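Side-chain contact in esterase (Capnocytophaga ochracea, PDB 4W9R), which is of unknown function but belongs to the putative esterases and has an alpha/beta-hydrolase fold, its catalytic activity being unestablished: residues 125-130 against 150-155. Sequence-based numbering, arbitrary orientation.
Sequences AGFLAN and VALPRM
F127 reaches from helix 123-128 to the loop 150-155 and lays one face of its ring along the extended backbone there. The CA of A151 sits over that face, 3.8 Å from the ring centroid and 20° off its normal, a CH-pi contact made by the main chain. Farther along the ring the backbone N of L152 lies over the same face, offset toward the rim, 3.4 Å from F127 CZ. V150 O comes 3.2 Å from F127 CB and completes this tight part. A chi1 of -178°, which sets CG opposite the backbone N, sends the ring across to the loop. The methyl CB of A151 meets the ring at CD1 and CE1, 3.6 Å from CD1. On the other side of the ring's long axis, L152 brings its branch point CG to within 3.7 Å of F127 CE2, the two side chains crossing at about a right angle. The M155 side is looser: CB of this selenomethionine faces the ring edge, 4.4 Å from F127 CZ, and the rest of its side chain leads away. The side chain of V150, a partly exposed residue, touches K188 instead. The contact is thus a buried phenyl laid on a polar main chain, with apolar contacts from A151 and L152. F192 and Y131 each meet the F127 ring edge-to-face. Helix 123-128 follows strand 116-122 as the helix after the nucleophile elbow does in alpha/beta-hydrolases, and E123 is backbone hydrogen-bonded to V150. F127 joins it to the loop leaving the adjacent parallel strand 143-149 for helix 156-165, with helix 183-196 packed against both segments.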
loop_
_atom_site.group_PDB
_atom_site.type_symbol
_atom_site.label_atom_id
_atom_site.label_comp_id
_atom_site.label_asym_id
_atom_site.label_seq_id
_atom_site.Cartn_x
_atom_site.Cartn_y
_atom_site.Cartn_z
ATOM N N ALA B 125 16.407 -2.995 10.997
ATOM C CA ALA B 125 16.992 -2.297 9.858
ATOM C C ALA B 125 16.429 -0.882 9.744
ATOM O O ALA B 125 17.122 0.037 9.306
ATOM C CB ALA B 125 16.747 -3.074 8.575
ATOM N N GLY B 126 15.171 -0.718 10.141
ATOM C CA GLY B 126 14.528 0.583 10.134
ATOM C C GLY B 126 15.226 1.572 11.048
ATOM O O GLY B 126 15.323 2.757 10.736
ATOM N N PHE B 127 15.710 1.084 12.185
ATOM C CA PHE B 127 16.459 1.921 13.112
ATOM C C PHE B 127 17.893 2.105 12.634
ATOM O O PHE B 127 18.486 3.166 12.820
ATOM C CB PHE B 127 16.444 1.324 14.520
ATOM C CG PHE B 127 17.165 2.161 15.536
ATOM C CD1 PHE B 127 16.649 3.383 15.936
ATOM C CD2 PHE B 127 18.361 1.733 16.087
ATOM C CE1 PHE B 127 17.309 4.160 16.868
ATOM C CE2 PHE B 127 19.027 2.506 17.020
ATOM C CZ PHE B 127 18.500 3.721 17.411
ATOM N N LEU B 128 18.444 1.061 12.021
ATOM C CA LEU B 128 19.791 1.110 11.462
ATOM C C LEU B 128 19.903 2.186 10.387
ATOM O O LEU B 128 20.935 2.847 10.259
ATOM C CB LEU B 128 20.177 -0.252 10.882
ATOM C CG LEU B 128 21.494 -0.325 10.105
ATOM C CD1 LEU B 128 22.671 -0.069 11.027
ATOM C CD2 LEU B 128 21.638 -1.667 9.406
ATOM N N ALA B 129 18.828 2.365 9.626
ATOM C CA ALA B 129 18.811 3.315 8.521
ATOM C C ALA B 129 18.961 4.758 8.999
ATOM O O ALA B 129 19.394 5.625 8.240
ATOM C CB ALA B 129 17.530 3.159 7.716
ATOM N N ASN B 130 18.601 5.012 10.254
ATOM C CA ASN B 130 18.721 6.349 10.825
ATOM C C ASN B 130 20.159 6.849 10.834
ATOM O O ASN B 130 20.414 8.046 10.700
ATOM C CB ASN B 130 18.172 6.377 12.253
ATOM C CG ASN B 130 16.675 6.165 12.310
ATOM O OD1 ASN B 130 15.949 6.527 11.385
ATOM N ND2 ASN B 130 16.203 5.581 13.406
ATOM N N VAL B 150 12.839 -0.733 15.685
ATOM C CA VAL B 150 13.148 -1.116 17.052
ATOM C C VAL B 150 14.277 -0.204 17.494
ATOM O O VAL B 150 15.414 -0.362 17.051
ATOM C CB VAL B 150 13.580 -2.589 17.154
ATOM C CG1 VAL B 150 13.841 -2.970 18.603
ATOM C CG2 VAL B 150 12.528 -3.498 16.530
ATOM N N ALA B 151 13.976 0.735 18.384
ATOM C CA ALA B 151 14.916 1.824 18.615
ATOM C C ALA B 151 15.687 1.742 19.924
ATOM O O ALA B 151 15.442 0.876 20.766
ATOM C CB ALA B 151 14.176 3.154 18.542
ATOM N N LEU B 152 16.613 2.682 20.078
ATOM C CA LEU B 152 17.290 2.936 21.338
ATOM C C LEU B 152 16.957 4.354 21.781
ATOM O O LEU B 152 17.429 5.316 21.175
ATOM C CB LEU B 152 18.800 2.752 21.190
ATOM C CG LEU B 152 19.247 1.438 20.548
ATOM C CD1 LEU B 152 20.759 1.402 20.380
ATOM C CD2 LEU B 152 18.766 0.249 21.367
ATOM N N PRO B 153 16.140 4.490 22.833
ATOM C CA PRO B 153 15.720 5.808 23.321
ATOM C C PRO B 153 16.886 6.739 23.660
ATOM O O PRO B 153 16.779 7.943 23.427
ATOM C CB PRO B 153 14.912 5.468 24.574
ATOM C CG PRO B 153 14.350 4.117 24.285
ATOM C CD PRO B 153 15.422 3.396 23.513
ATOM N N ARG B 154 17.982 6.191 24.178
ATOM C CA ARG B 154 19.118 7.011 24.601
ATOM C C ARG B 154 19.842 7.678 23.430
ATOM O O ARG B 154 20.577 8.645 23.620
ATOM C CB ARG B 154 20.116 6.172 25.406
ATOM C CG ARG B 154 20.710 4.994 24.646
ATOM C CD ARG B 154 21.723 4.237 25.496
ATOM N NE ARG B 154 23.051 4.842 25.444
ATOM C CZ ARG B 154 24.081 4.324 24.782
ATOM N NH1 ARG B 154 23.940 3.182 24.122
ATOM N NH2 ARG B 154 25.255 4.942 24.785
HETATM N N MSE B 155 19.631 7.164 22.223
HETATM C CA MSE B 155 20.321 7.686 21.048
HETATM C C MSE B 155 19.538 8.801 20.367
HETATM O O MSE B 155 19.975 9.343 19.353
HETATM C CB MSE B 155 20.594 6.562 20.048
HETATM C CG MSE B 155 21.489 5.464 20.592
HETATM SE SE MSE B 155 23.197 6.153 21.226
HETATM C CE MSE B 155 23.841 6.940 19.562
#